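PDB 4WOJ: aspartate semialdehyde dehydrogenase from Francisella tularensis subsp. tularensis, which probably catalyses the NADPH-dependent reductive dephosphorylation of L-aspartyl-4-phosphate to L-aspartate-semialdehyde, a step shared by lysine, methionine and threonine biosynthesis. Local coordinates for residues Cys141-Met146 / His276-Leu280. Numbering follows the deposited sequence.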
# COMPACT_ATOMS: atom_id res chain seq x y z
N CYS B 141 8.54 -3.19 -14.14
CA CYS B 141 9.10 -3.61 -12.86
C CYS B 141 8.13 -4.49 -12.04
O CYS B 141 8.54 -5.44 -11.39
CB CYS B 141 9.56 -2.37 -12.06
SG CYS B 141 8.53 -0.89 -12.25
N THR B 142 6.84 -4.16 -12.07
CA THR B 142 5.84 -4.93 -11.35
C THR B 142 5.79 -6.38 -11.85
O THR B 142 5.70 -7.33 -11.07
CB THR B 142 4.46 -4.25 -11.45
OG1 THR B 142 4.49 -3.05 -10.66
CG2 THR B 142 3.34 -5.16 -10.90
N VAL B 143 5.89 -6.55 -13.16
CA VAL B 143 5.86 -7.88 -13.75
C VAL B 143 7.14 -8.66 -13.40
O VAL B 143 7.12 -9.85 -13.12
CB VAL B 143 5.73 -7.79 -15.27
CG1 VAL B 143 5.16 -9.09 -15.82
CG2 VAL B 143 4.81 -6.66 -15.66
N SER B 144 8.27 -7.96 -13.44
CA SER B 144 9.52 -8.62 -13.21
C SER B 144 9.58 -9.11 -11.80
O SER B 144 10.04 -10.19 -11.54
CB SER B 144 10.65 -7.66 -13.46
OG SER B 144 10.77 -7.58 -14.85
N LEU B 145 9.09 -8.29 -10.89
CA LEU B 145 9.24 -8.58 -9.49
C LEU B 145 8.26 -9.62 -9.02
O LEU B 145 8.53 -10.35 -8.10
CB LEU B 145 9.08 -7.28 -8.69
CG LEU B 145 10.31 -6.39 -8.90
CD1 LEU B 145 10.16 -5.03 -8.26
CD2 LEU B 145 11.53 -7.09 -8.38
N MET B 146 7.09 -9.65 -9.63
CA MET B 146 6.07 -10.60 -9.26
C MET B 146 6.43 -11.97 -9.77
O MET B 146 6.39 -12.97 -9.05
CB MET B 146 4.77 -10.18 -9.91
CG MET B 146 3.66 -11.11 -9.62
SD MET B 146 2.37 -10.77 -10.81
CE MET B 146 2.61 -12.23 -11.80
N HIS B 276 9.62 -1.98 -4.61
CA HIS B 276 8.18 -2.17 -4.87
C HIS B 276 7.70 -3.30 -4.03
O HIS B 276 8.36 -4.32 -3.97
CB HIS B 276 7.87 -2.46 -6.31
CG HIS B 276 8.06 -1.28 -7.21
ND1 HIS B 276 8.31 -0.02 -6.73
CD2 HIS B 276 8.04 -1.16 -8.56
CE1 HIS B 276 8.43 0.83 -7.74
NE2 HIS B 276 8.28 0.15 -8.86
N SER B 277 6.59 -3.07 -3.34
CA SER B 277 5.96 -4.10 -2.60
C SER B 277 4.63 -4.48 -3.27
O SER B 277 4.04 -3.70 -4.03
CB SER B 277 5.74 -3.72 -1.15
OG SER B 277 6.89 -3.15 -0.59
N GLN B 278 4.17 -5.68 -2.99
CA GLN B 278 3.01 -6.25 -3.66
C GLN B 278 2.36 -7.27 -2.76
O GLN B 278 3.00 -8.23 -2.38
CB GLN B 278 3.43 -6.98 -4.95
CG GLN B 278 3.68 -6.07 -6.12
CD GLN B 278 4.01 -6.75 -7.42
OE1 GLN B 278 5.15 -6.99 -7.73
NE2 GLN B 278 2.99 -7.00 -8.23
N ALA B 279 1.07 -7.07 -2.50
CA ALA B 279 0.18 -8.07 -1.97
C ALA B 279 -0.48 -8.89 -3.10
O ALA B 279 -1.19 -8.38 -3.94
CB ALA B 279 -0.87 -7.42 -1.11
N LEU B 280 -0.24 -10.19 -3.09
CA LEU B 280 -0.67 -11.04 -4.15
C LEU B 280 -1.75 -11.93 -3.63
O LEU B 280 -1.68 -12.41 -2.51
CB LEU B 280 0.48 -11.88 -4.67
CG LEU B 280 1.66 -11.12 -5.26
CD1 LEU B 280 2.56 -12.14 -5.91
CD2 LEU B 280 1.29 -10.06 -6.27
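Cys141 and His276, the predicted acyl-thioester nucleophile and proton acceptor of the active site, meet where the first turn of helix 141-149 faces strand 275-284. Followed outward from CB, the His276 side chain first passes Leu145, whose CD1 lies 4.0 Å from that CB. CD2 of the His276 ring comes 3.7 Å from Cys141 SG, and NE2 of that ring lies 3.6 Å from the same sulfur. The sulfur thus lies at the ring edge, near its plane, 83° off the ring normal, an arrangement consistent with the catalytic Cys-His pair of this family. Two residues along, Gln278 reaches toward the helix, its chain extended beyond CG. Its NE2 packs 3.3 Å from Thr142 CG2, a methyl turned to it because CG2 stands anti to the backbone N, and hydrogen-bonds to Ser164 OG. OE1 of Gln278 lies 3.4 Å from Thr142 O, two acceptors that do not bond, with Met146 CB nearby. Beyond the amide, Met146 CG meets Leu280 CD1 at 4.0 Å before its chain bends and leads away from the strand. The axes of segments 141-146 and 276-280 approach to 9.5 Å and cross at -66°. Strand 275-284 runs between the antiparallel strands 159-167 and 343-351 of the mixed sheet; helix 141-149 follows strand 135-138 of the parallel Rossmann-type sheet and packs against helix 242-255, where Met146 touches Leu251, while Ser277 and Ala279 touch the second subunit.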